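Local coordinates for translocator protein BipD (Burkholderia pseudomallei, PDB 3NFT) that is required for epithelial cell invasion and intracellular survival, and probably regulates secretion of the effectors BipB and BipC and their insertion into the target cell membrane, at residues G37-P43 with H88-Q92; K46-A50 with V77-A81; R82-R86 with A141-E145; D136-Y140 with R204-L209. All coordinates share one frame; numbering follows the deposited sequence.

Contact 1 of 4, residues G37-P43 with H88-Q92; sequences GVDRRVP and HARAQ
H88 places its ring against P43 by turning CG anti to the backbone N (chi1 -167°). V38 has CG1 anti to its backbone N (chi1 179°), and this sends that methyl to the same ring and CG2 to the next turn of the helix. The contact is a loop leading into helix 41-56, laid against helix 76-103. Both helices precede the predicted coiled-coil segments and probably belong to the N-terminal domain, which acts as an intramolecular chaperone.

P43 CG sits over one face of the imidazole, 4.0 Å from the H88 ring centroid and 26° off the ring normal. This is a CH-pi contact. The opposite face meets Q92 CG, one helical turn further on, so the ring is sandwiched between carbon atoms. V38 CG1 reaches the ring obliquely, as does the backbone of D39 and R40. V38 CG1 also lies 4.1 Å from Q92 CG. V38 CG2 packs 4.0 Å from A91 CB and 3.6 Å from A91 O.

R40 gives only its first carbons to this surface. Its guanidinium leads away to a salt bridge with E44. Just before the turn that leads into the helix, the D39 side chain accepts from R41 N, a capping bond, in the conformer described; a second one exists.

Beyond the contact, V38 also packs on L95, and H88 touches N276 of helix 244-295. G37, the first residue beyond the preceding helix, closes it in a Schellman motif with positive phi. Its backbone runs beside A91: G37 O is 3.4 Å from A91 CB.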
loop_
_atom_site.group_PDB
_atom_site.type_symbol
_atom_site.label_atom_id
_atom_site.label_comp_id
_atom_site.label_asym_id
_atom_site.label_seq_id
_atom_site.Cartn_x
_atom_site.Cartn_y
_atom_site.Cartn_z
ATOM N N GLY A 37 23.393 7.886 -0.026
ATOM C CA GLY A 37 23.762 8.078 1.368
ATOM C C GLY A 37 23.435 6.928 2.293
ATOM O O GLY A 37 23.621 7.033 3.507
ATOM N N VAL A 38 23.013 5.799 1.729
ATOM C CA VAL A 38 22.594 4.635 2.521
ATOM C C VAL A 38 23.540 3.440 2.282
ATOM O O VAL A 38 23.676 2.971 1.165
ATOM C CB VAL A 38 21.134 4.254 2.168
ATOM C CG1 VAL A 38 20.666 3.016 2.957
ATOM C CG2 VAL A 38 20.193 5.438 2.449
ATOM N N ASP A 39 24.193 2.970 3.344
ATOM C CA ASP A 39 25.088 1.824 3.280
ATOM C C ASP A 39 24.924 0.995 4.533
ATOM O O ASP A 39 25.488 1.316 5.573
ATOM C CB ASP A 39 26.542 2.277 3.127
ATOM C CG ASP A 39 27.501 1.115 2.896
ATOM O OD1 ASP A 39 28.687 1.388 2.619
ATOM O OD2 ASP A 39 27.110 -0.067 3.015
ATOM N N ARG A 40 24.141 -0.078 4.424
ATOM C CA ARG A 40 23.853 -0.915 5.571
ATOM C C ARG A 40 25.061 -1.597 6.162
ATOM O O ARG A 40 25.037 -2.038 7.302
ATOM C CB ARG A 40 22.801 -1.970 5.225
ATOM C CG ARG A 40 23.201 -2.912 4.075
ATOM C CD ARG A 40 22.145 -3.953 3.766
ATOM N NE ARG A 40 22.264 -5.056 4.688
ATOM C CZ ARG A 40 22.073 -6.345 4.413
ATOM N NH1 ARG A 40 21.711 -6.773 3.190
ATOM N NH2 ARG A 40 22.297 -7.230 5.364
ATOM N N ARG A 41 26.117 -1.762 5.359
ATOM C CA ARG A 41 27.317 -2.412 5.844
ATOM C C ARG A 41 27.953 -1.651 7.024
ATOM O O ARG A 41 28.611 -2.246 7.869
ATOM C CB ARG A 41 28.347 -2.573 4.697
ATOM C CG ARG A 41 27.845 -3.403 3.489
ATOM C CD ARG A 41 28.791 -3.370 2.263
ATOM N NE ARG A 41 29.108 -1.993 1.953
ATOM C CZ ARG A 41 30.078 -1.616 1.134
ATOM N NH1 ARG A 41 30.804 -2.533 0.507
ATOM N NH2 ARG A 41 30.322 -0.330 0.955
ATOM N N VAL A 42 27.773 -0.333 7.071
ATOM C CA VAL A 42 28.360 0.475 8.112
ATOM C C VAL A 42 27.812 0.138 9.515
ATOM O O VAL A 42 28.585 -0.291 10.375
ATOM C CB VAL A 42 28.225 1.974 7.788
ATOM C CG1 VAL A 42 28.702 2.838 8.916
ATOM C CG2 VAL A 42 29.029 2.328 6.515
ATOM N N PRO A 43 26.490 0.326 9.754
ATOM C CA PRO A 43 26.024 -0.092 11.079
ATOM C C PRO A 43 26.154 -1.566 11.357
ATOM O O PRO A 43 26.465 -1.944 12.485
ATOM C CB PRO A 43 24.557 0.317 11.060
ATOM C CG PRO A 43 24.175 0.301 9.635
ATOM C CD PRO A 43 25.392 0.850 8.940
ATOM N N HIS A 88 22.208 5.541 10.194
ATOM C CA HIS A 88 21.643 4.755 9.103
ATOM C C HIS A 88 20.130 4.969 9.007
ATOM O O HIS A 88 19.581 5.104 7.925
ATOM C CB HIS A 88 21.926 3.276 9.301
ATOM C CG HIS A 88 21.643 2.457 8.087
ATOM N ND1 HIS A 88 20.731 1.422 8.056
ATOM C CD2 HIS A 88 22.146 2.558 6.837
ATOM C CE1 HIS A 88 20.703 0.913 6.831
ATOM N NE2 HIS A 88 21.558 1.583 6.080
ATOM N N ALA A 89 19.453 4.998 10.154
ATOM C CA ALA A 89 18.012 5.199 10.162
ATOM C C ALA A 89 17.660 6.585 9.588
ATOM O O ALA A 89 16.674 6.744 8.837
ATOM C CB ALA A 89 17.496 5.046 11.599
ATOM N N ARG A 90 18.474 7.582 9.924
ATOM C CA ARG A 90 18.256 8.943 9.385
ATOM C C ARG A 90 18.424 8.947 7.860
ATOM O O ARG A 90 17.593 9.491 7.118
ATOM C CB ARG A 90 19.198 9.953 10.036
ATOM C CG ARG A 90 18.871 10.212 11.488
ATOM C CD ARG A 90 19.565 11.500 12.003
ATOM N NE ARG A 90 19.893 11.450 13.433
ATOM C CZ ARG A 90 19.007 11.367 14.430
ATOM N NH1 ARG A 90 17.697 11.300 14.198
ATOM N NH2 ARG A 90 19.442 11.337 15.686
ATOM N N ALA A 91 19.466 8.272 7.392
ATOM C CA ALA A 91 19.732 8.213 5.959
ATOM C C ALA A 91 18.620 7.474 5.220
ATOM O O ALA A 91 18.185 7.870 4.133
ATOM C CB ALA A 91 21.091 7.575 5.702
ATOM N N GLN A 92 18.135 6.394 5.832
ATOM C CA GLN A 92 17.050 5.638 5.234
ATOM C C GLN A 92 15.776 6.467 5.146
ATOM O O GLN A 92 15.089 6.475 4.116
ATOM C CB GLN A 92 16.777 4.384 6.039
ATOM C CG GLN A 92 17.805 3.304 5.947
ATOM C CD GLN A 92 17.512 2.150 6.896
ATOM O OE1 GLN A 92 17.185 2.373 8.062
ATOM N NE2 GLN A 92 17.659 0.894 6.401
#

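Contact 2 of 4, residues K46-A50 with V77-A81; sequences KLGAA and VFDDA
K46 O and V77 O face each other across the two helices and share one water. Water 1 donates to K46 O at 2.8 Å and to V77 O at 2.8 Å. Each carbonyl also keeps its helical bond: K46 O accepts from A50 N, and V77 O from A81 N. Each oxygen is therefore gripped twice. A second water links K46 NZ to D80 OD2 on the more exposed side; both of its bonds are rather short. The K46 chain bends at chi2 (-66°) as it runs toward D80.

Next to the waters, small side chains pack closely. A81 CB lies 4.0 Å from K46 CB and 3.9 Å from L47 CD2. V77 CG1 presses on the backbone of A49 and A50, and it is 3.7 Å from A49 CB. A50 CB lies over one face of the F78 ring, 4.3 Å from its centroid, in a CH-pi contact. The F78 ring also meets that of F151 in helix 121-160.

Small residues let the axes come to 8.1 Å, with N-to-C directions 155° apart. This is the packing of an antiparallel helix pair, here 41-56 and 76-103.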
loop_
_atom_site.group_PDB
_atom_site.type_symbol
_atom_site.label_atom_id
_atom_site.label_comp_id
_atom_site.label_asym_id
_atom_site.label_seq_id
_atom_site.Cartn_x
_atom_site.Cartn_y
_atom_site.Cartn_z
ATOM N N LYS A 46 29.726 -2.166 12.477
ATOM C CA LYS A 46 29.994 -1.608 13.794
ATOM C C LYS A 46 29.328 -2.495 14.883
ATOM O O LYS A 46 29.918 -2.727 15.944
ATOM C CB LYS A 46 29.490 -0.178 13.892
ATOM C CG LYS A 46 30.168 0.803 12.938
ATOM C CD LYS A 46 31.586 1.040 13.213
ATOM C CE LYS A 46 32.130 2.136 12.269
ATOM N NZ LYS A 46 33.562 2.283 12.546
ATOM N N LEU A 47 28.147 -3.010 14.588
ATOM C CA LEU A 47 27.519 -3.983 15.497
ATOM C C LEU A 47 28.336 -5.261 15.636
ATOM O O LEU A 47 28.545 -5.770 16.732
ATOM C CB LEU A 47 26.095 -4.296 15.070
ATOM C CG LEU A 47 25.103 -3.155 15.281
ATOM C CD1 LEU A 47 23.852 -3.335 14.412
ATOM C CD2 LEU A 47 24.754 -3.086 16.776
ATOM N N GLY A 48 28.867 -5.744 14.513
ATOM C CA GLY A 48 29.758 -6.900 14.546
ATOM C C GLY A 48 30.980 -6.664 15.415
ATOM O O GLY A 48 31.399 -7.517 16.185
ATOM N N ALA A 49 31.569 -5.482 15.296
ATOM C CA ALA A 49 32.729 -5.105 16.144
ATOM C C ALA A 49 32.368 -5.095 17.626
ATOM O O ALA A 49 33.156 -5.511 18.465
ATOM C CB ALA A 49 33.312 -3.759 15.727
ATOM N N ALA A 50 31.154 -4.624 17.928
ATOM C CA ALA A 50 30.702 -4.607 19.324
ATOM C C ALA A 50 30.516 -6.012 19.846
ATOM O O ALA A 50 30.913 -6.344 20.964
ATOM C CB ALA A 50 29.413 -3.814 19.417
ATOM N N VAL A 77 33.409 0.983 21.389
ATOM C CA VAL A 77 32.968 0.229 20.230
ATOM C C VAL A 77 31.443 0.128 20.181
ATOM O O VAL A 77 30.804 0.133 19.130
ATOM C CB VAL A 77 33.634 -1.176 20.255
ATOM C CG1 VAL A 77 33.281 -1.990 19.020
ATOM C CG2 VAL A 77 35.178 -1.043 20.428
ATOM N N PHE A 78 30.838 0.005 21.347
ATOM C CA PHE A 78 29.407 -0.028 21.419
ATOM C C PHE A 78 28.775 1.318 21.090
ATOM O O PHE A 78 27.728 1.371 20.448
ATOM C CB PHE A 78 28.957 -0.476 22.828
ATOM C CG PHE A 78 29.434 -1.846 23.241
ATOM C CD1 PHE A 78 30.751 -2.031 23.697
ATOM C CD2 PHE A 78 28.623 -2.988 23.123
ATOM C CE1 PHE A 78 31.236 -3.265 24.043
ATOM C CE2 PHE A 78 29.109 -4.234 23.498
ATOM C CZ PHE A 78 30.417 -4.382 23.956
ATOM N N ASP A 79 29.395 2.408 21.557
ATOM C CA ASP A 79 28.974 3.749 21.177
ATOM C C ASP A 79 29.010 3.939 19.669
ATOM O O ASP A 79 28.068 4.447 19.084
ATOM C CB ASP A 79 29.835 4.821 21.839
ATOM C CG ASP A 79 29.790 4.756 23.356
ATOM O OD1 ASP A 79 28.657 4.763 23.931
ATOM O OD2 ASP A 79 30.888 4.692 23.970
ATOM N N ASP A 80 30.076 3.471 19.035
ATOM C CA ASP A 80 30.232 3.622 17.599
ATOM C C ASP A 80 29.060 2.906 16.908
ATOM O O ASP A 80 28.528 3.388 15.916
ATOM C CB ASP A 80 31.531 2.957 17.111
ATOM C CG ASP A 80 32.820 3.694 17.511
ATOM O OD1 ASP A 80 32.782 4.884 17.835
ATOM O OD2 ASP A 80 33.907 3.051 17.436
ATOM N N ALA A 81 28.683 1.724 17.410
ATOM C CA ALA A 81 27.564 0.980 16.805
ATOM C C ALA A 81 26.241 1.740 16.971
ATOM O O ALA A 81 25.454 1.840 16.051
ATOM C CB ALA A 81 27.451 -0.396 17.369
HETATM O O HOH W 1 31.592 -0.580 16.539
HETATM O O HOH W 2 34.302 2.435 15.020
#

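Contact 3 of 4, residues R82-R86 with A141-E145; sequences RVAVR and ATIVE
R82 grips the carboxylate of E145 side-on with two nitrogens. R82 NH2 donates to E145 OE1 at 2.7 Å, on the syn side of that oxygen. R82 NE donates to E145 OE2 at 3.2 Å, in a nearly straight bond (167°). This oxygen is met from above the carboxylate plane. A weak third bond runs from R82 NE to E145 OE1. Both oxygens stay near the guanidinium plane, yet the carboxylate is tilted 50° against it. The E145 chain bends at chi2, and this brings the carboxylate alongside R82.

R82 NH1 also has a partner: it donates to Q152 OE1, on the same helix as E145. Water 3 gives one bond to E145 OE2 and the other to R82 O, which also accepts from R86 N in the helix. Both water bonds are short. R86 joins the salt-bridge network only through charge: R86 NE is 3.9 Å from E145 OE2, a long pair with no N-H aimed at the oxygen.

The helices run antiparallel, at 178°, with short-segment axes 9.6 Å apart. The contact joins helix 76-103 to helix 121-160, which carries the first predicted coiled-coil segment.

Beside the salt bridge the contact is apolar. V85 CG2 meets V144 CG1 at 3.8 Å, the two side chains crossing at about a right angle. V85 CG1 lies 4.1 Å from A141 CA. Y272 of helix 244-295 touches both V85 and V144.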
loop_
_atom_site.group_PDB
_atom_site.type_symbol
_atom_site.label_atom_id
_atom_site.label_comp_id
_atom_site.label_asym_id
_atom_site.label_seq_id
_atom_site.Cartn_x
_atom_site.Cartn_y
_atom_site.Cartn_z
ATOM N N ARG A 82 25.990 2.251 18.175
ATOM C CA ARG A 82 24.764 3.001 18.420
ATOM C C ARG A 82 24.686 4.227 17.503
ATOM O O ARG A 82 23.627 4.521 16.931
ATOM C CB ARG A 82 24.705 3.409 19.882
ATOM C CG ARG A 82 24.499 2.200 20.776
ATOM C CD ARG A 82 24.725 2.541 22.252
ATOM N NE ARG A 82 23.865 3.651 22.634
ATOM C CZ ARG A 82 24.062 4.462 23.657
ATOM N NH1 ARG A 82 25.102 4.303 24.468
ATOM N NH2 ARG A 82 23.173 5.422 23.886
ATOM N N VAL A 83 25.792 4.940 17.361
ATOM C CA VAL A 83 25.849 6.109 16.477
ATOM C C VAL A 83 25.559 5.742 15.010
ATOM O O VAL A 83 24.784 6.424 14.301
ATOM C CB VAL A 83 27.210 6.811 16.584
ATOM C CG1 VAL A 83 27.371 7.832 15.463
ATOM C CG2 VAL A 83 27.337 7.467 17.964
ATOM N N ALA A 84 26.125 4.624 14.574
ATOM C CA ALA A 84 25.959 4.189 13.200
ATOM C C ALA A 84 24.520 3.735 12.934
ATOM O O ALA A 84 23.982 3.988 11.867
ATOM C CB ALA A 84 26.946 3.091 12.862
ATOM N N VAL A 85 23.873 3.099 13.920
ATOM C CA VAL A 85 22.521 2.633 13.742
ATOM C C VAL A 85 21.593 3.847 13.612
ATOM O O VAL A 85 20.714 3.885 12.745
ATOM C CB VAL A 85 22.079 1.744 14.904
ATOM C CG1 VAL A 85 20.599 1.529 14.866
ATOM C CG2 VAL A 85 22.821 0.375 14.859
ATOM N N ARG A 86 21.796 4.842 14.479
ATOM C CA ARG A 86 21.046 6.102 14.405
ATOM C C ARG A 86 21.239 6.795 13.061
ATOM O O ARG A 86 20.276 7.204 12.420
ATOM C CB ARG A 86 21.479 7.056 15.528
ATOM C CG ARG A 86 20.972 6.677 16.890
ATOM C CD ARG A 86 21.038 7.874 17.885
ATOM N NE ARG A 86 21.782 7.537 19.109
ATOM C CZ ARG A 86 23.090 7.738 19.296
ATOM N NH1 ARG A 86 23.836 8.292 18.345
ATOM N NH2 ARG A 86 23.658 7.401 20.456
ATOM N N ALA A 141 15.501 0.912 14.685
ATOM C CA ALA A 141 16.511 1.779 15.227
ATOM C C ALA A 141 16.363 1.875 16.747
ATOM O O ALA A 141 17.349 1.831 17.477
ATOM C CB ALA A 141 16.428 3.181 14.580
ATOM N N THR A 142 15.134 2.054 17.232
ATOM C CA THR A 142 14.909 2.198 18.668
ATOM C C THR A 142 15.258 0.899 19.388
ATOM O O THR A 142 15.912 0.901 20.421
ATOM C CB THR A 142 13.443 2.544 18.944
ATOM O OG1 THR A 142 13.123 3.769 18.282
ATOM C CG2 THR A 142 13.234 2.698 20.441
ATOM N N ILE A 143 14.818 -0.225 18.829
ATOM C CA ILE A 143 15.079 -1.520 19.449
ATOM C C ILE A 143 16.570 -1.831 19.458
ATOM O O ILE A 143 17.130 -2.241 20.472
ATOM C CB ILE A 143 14.351 -2.642 18.706
ATOM C CG1 ILE A 143 12.841 -2.438 18.790
ATOM C CG2 ILE A 143 14.749 -4.027 19.237
ATOM C CD1 ILE A 143 12.082 -3.249 17.791
ATOM N N VAL A 144 17.225 -1.647 18.310
ATOM C CA VAL A 144 18.661 -1.924 18.268
ATOM C C VAL A 144 19.483 -0.985 19.150
ATOM O O VAL A 144 20.413 -1.447 19.799
ATOM C CB VAL A 144 19.169 -1.985 16.825
ATOM C CG1 VAL A 144 20.694 -2.087 16.801
ATOM C CG2 VAL A 144 18.516 -3.179 16.142
ATOM N N GLU A 145 19.130 0.305 19.206
ATOM C CA GLU A 145 19.774 1.263 20.136
ATOM C C GLU A 145 19.667 0.777 21.569
ATOM O O GLU A 145 20.647 0.732 22.289
ATOM C CB GLU A 145 19.112 2.650 20.068
ATOM C CG GLU A 145 19.324 3.600 21.320
ATOM C CD GLU A 145 20.722 4.134 21.439
ATOM O OE1 GLU A 145 21.026 4.836 22.435
ATOM O OE2 GLU A 145 21.520 3.868 20.523
HETATM O O HOH W 3 21.517 3.589 18.042
#

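Contact 4 of 4, residues D136-Y140 with R204-L209; sequences DIDAY and RWRKEL
R204 reaches D136 across the contact with one nitrogen. R204 NH2 donates to D136 OD1 at 3.0 Å and forms a salt bridge. The bond is bent, at 137°, and the two flat groups are 76° apart. R204 gets there by bending at chi2 and chi3. Two conformers of R204 are deposited, so the bond holds for the one described. The folded chain lays its guanidinium over one face of the neighbouring W205 ring.

W205 is the large apolar piece of the segment. Its six-membered ring points at helix 121-160, which carries the first predicted coiled-coil segment. W205 CZ2 is 3.5 Å from A139 CB and 3.8 Å from D136 OD1. W205 CH2 lies 3.6 Å from Y140 CD1, which sits near the plane of the indole at its edge. The Y140 and W205 rings meet obliquely, with planes at 57°.

E208 comes one turn later. Y140 OH donates to E208 OE2, which lies close to the plane of the phenol ring; the very short 2.5 Å length is doubtful. E208 OE1 has its own partner, the backbone N of Q118 in the second subunit. L209 ends the helix and adds a looser touch, with L209 CD2 4.3 Å from Y140 OH.

The axes of the short segments stay 13.6 Å apart, so long side chains bridge the helices. Pairing with R204 probably favours the charged form of D136. Together these bonds link helix 202-209 to helix 121-160 and to the second subunit of the assembly.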
loop_
_atom_site.group_PDB
_atom_site.type_symbol
_atom_site.label_atom_id
_atom_site.label_comp_id
_atom_site.label_asym_id
_atom_site.label_seq_id
_atom_site.Cartn_x
_atom_site.Cartn_y
_atom_site.Cartn_z
ATOM N N ASP A 136 8.979 0.964 10.280
ATOM C CA ASP A 136 9.904 -0.147 10.527
ATOM C C ASP A 136 11.324 0.348 10.770
ATOM O O ASP A 136 12.022 -0.165 11.643
ATOM C CB ASP A 136 9.889 -1.148 9.378
ATOM C CG ASP A 136 8.653 -2.020 9.373
ATOM O OD1 ASP A 136 7.992 -2.149 10.420
ATOM O OD2 ASP A 136 8.335 -2.573 8.311
ATOM N N ILE A 137 11.757 1.348 10.002
ATOM C CA ILE A 137 13.062 1.951 10.257
ATOM C C ILE A 137 13.204 2.467 11.659
ATOM O O ILE A 137 14.202 2.212 12.339
ATOM C CB ILE A 137 13.340 3.161 9.310
ATOM C CG1 ILE A 137 13.590 2.667 7.898
ATOM C CG2 ILE A 137 14.504 4.037 9.844
ATOM C CD1 ILE A 137 13.384 3.804 6.866
ATOM N N ASP A 138 12.205 3.238 12.068
ATOM C CA ASP A 138 12.197 3.828 13.397
ATOM C C ASP A 138 12.162 2.775 14.483
ATOM O O ASP A 138 12.900 2.869 15.480
ATOM C CB ASP A 138 10.960 4.731 13.553
ATOM C CG ASP A 138 11.102 6.074 12.863
ATOM O OD1 ASP A 138 10.086 6.815 12.855
ATOM O OD2 ASP A 138 12.183 6.416 12.340
ATOM N N ALA A 139 11.267 1.795 14.338
ATOM C CA ALA A 139 11.135 0.727 15.317
ATOM C C ALA A 139 12.464 0.010 15.494
ATOM O O ALA A 139 12.939 -0.213 16.611
ATOM C CB ALA A 139 10.078 -0.296 14.873
ATOM N N TYR A 140 13.066 -0.390 14.388
ATOM C CA TYR A 140 14.278 -1.161 14.498
ATOM C C TYR A 140 15.427 -0.360 15.049
ATOM O O TYR A 140 16.239 -0.894 15.806
ATOM C CB TYR A 140 14.666 -1.827 13.169
ATOM C CG TYR A 140 14.426 -3.313 13.236
ATOM C CD1 TYR A 140 13.372 -3.912 12.590
ATOM C CD2 TYR A 140 15.253 -4.101 14.009
ATOM C CE1 TYR A 140 13.175 -5.282 12.684
ATOM C CE2 TYR A 140 15.061 -5.448 14.114
ATOM C CZ TYR A 140 14.026 -6.032 13.458
ATOM O OH TYR A 140 13.880 -7.381 13.631
ATOM N N ARG A 204 2.981 -9.252 16.036
ATOM C CA ARG A 204 4.059 -9.403 15.059
ATOM C C ARG A 204 5.419 -9.106 15.688
ATOM O O ARG A 204 6.365 -9.864 15.513
ATOM C CB ARG A 204 3.831 -8.492 13.846
ATOM C CG ARG A 204 4.718 -8.816 12.630
ATOM C CD ARG A 204 6.050 -8.077 12.645
ATOM N NE ARG A 204 5.992 -6.772 11.987
ATOM C CZ ARG A 204 7.037 -5.964 11.812
ATOM N NH1 ARG A 204 8.246 -6.314 12.255
ATOM N NH2 ARG A 204 6.869 -4.796 11.198
ATOM N N TRP A 205 5.515 -8.001 16.413
ATOM C CA TRP A 205 6.778 -7.627 17.051
ATOM C C TRP A 205 7.195 -8.608 18.150
ATOM O O TRP A 205 8.382 -8.906 18.291
ATOM C CB TRP A 205 6.751 -6.193 17.554
ATOM C CG TRP A 205 6.920 -5.198 16.435
ATOM C CD1 TRP A 205 5.942 -4.507 15.804
ATOM C CD2 TRP A 205 8.137 -4.866 15.768
ATOM N NE1 TRP A 205 6.465 -3.717 14.818
ATOM C CE2 TRP A 205 7.820 -3.919 14.781
ATOM C CE3 TRP A 205 9.463 -5.244 15.938
ATOM C CZ2 TRP A 205 8.787 -3.370 13.946
ATOM C CZ3 TRP A 205 10.426 -4.681 15.098
ATOM C CH2 TRP A 205 10.074 -3.771 14.127
ATOM N N ARG A 206 6.242 -9.152 18.908
ATOM C CA ARG A 206 6.585 -10.198 19.863
ATOM C C ARG A 206 7.191 -11.407 19.155
ATOM O O ARG A 206 8.201 -11.944 19.606
ATOM C CB ARG A 206 5.349 -10.658 20.669
ATOM C CG ARG A 206 4.897 -9.648 21.673
ATOM C CD ARG A 206 3.733 -10.200 22.531
ATOM N NE ARG A 206 3.259 -9.224 23.509
ATOM C CZ ARG A 206 1.972 -8.921 23.744
ATOM N NH1 ARG A 206 0.994 -9.487 23.046
ATOM N NH2 ARG A 206 1.674 -8.013 24.662
ATOM N N LYS A 207 6.600 -11.829 18.038
ATOM C CA LYS A 207 7.160 -12.964 17.282
ATOM C C LYS A 207 8.531 -12.630 16.714
ATOM O O LYS A 207 9.445 -13.453 16.786
ATOM C CB LYS A 207 6.241 -13.402 16.149
ATOM C CG LYS A 207 4.969 -14.086 16.604
ATOM C CD LYS A 207 4.175 -14.610 15.418
ATOM C CE LYS A 207 2.839 -15.221 15.837
ATOM N NZ LYS A 207 2.031 -15.611 14.632
ATOM N N GLU A 208 8.658 -11.426 16.178
ATOM C CA GLU A 208 9.904 -10.985 15.528
ATOM C C GLU A 208 11.057 -10.936 16.529
ATOM O O GLU A 208 12.179 -11.376 16.227
ATOM C CB GLU A 208 9.685 -9.604 14.898
ATOM C CG GLU A 208 10.954 -8.960 14.329
ATOM C CD GLU A 208 11.210 -9.265 12.868
ATOM O OE1 GLU A 208 10.368 -9.897 12.176
ATOM O OE2 GLU A 208 12.291 -8.825 12.407
ATOM N N LEU A 209 10.812 -10.400 17.725
ATOM C CA LEU A 209 11.905 -10.139 18.659
ATOM C C LEU A 209 12.266 -11.314 19.558
ATOM O O LEU A 209 13.421 -11.421 19.998
ATOM C CB LEU A 209 11.631 -8.890 19.475
ATOM C CG LEU A 209 11.473 -7.603 18.636
ATOM C CD1 LEU A 209 11.260 -6.408 19.526
ATOM C CD2 LEU A 209 12.715 -7.331 17.724
#

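Contacts 1 and 2 join the same two helices, 41-56 and 76-103, and contact 2 is nested within the chain loop that contact 1 closes. Contact 3 carries helix 76-103 onto helix 121-160, and contact 4 uses that helix to hold 202-209. Contact 4 is buried; the other three are partly buried. Contacts 1 and 2 rest on apolar and CH-pi packing, with bridging waters in contact 2. Contacts 3 and 4 add direct salt bridges, between partly exposed residues in contact 3 and from buried D136 to partly exposed R204 in contact 4. L47 packs on V85, and I143 on W205, so contacts 2, 3 and 4 form a continuous chain of touches. Only contact 4 meets the second subunit.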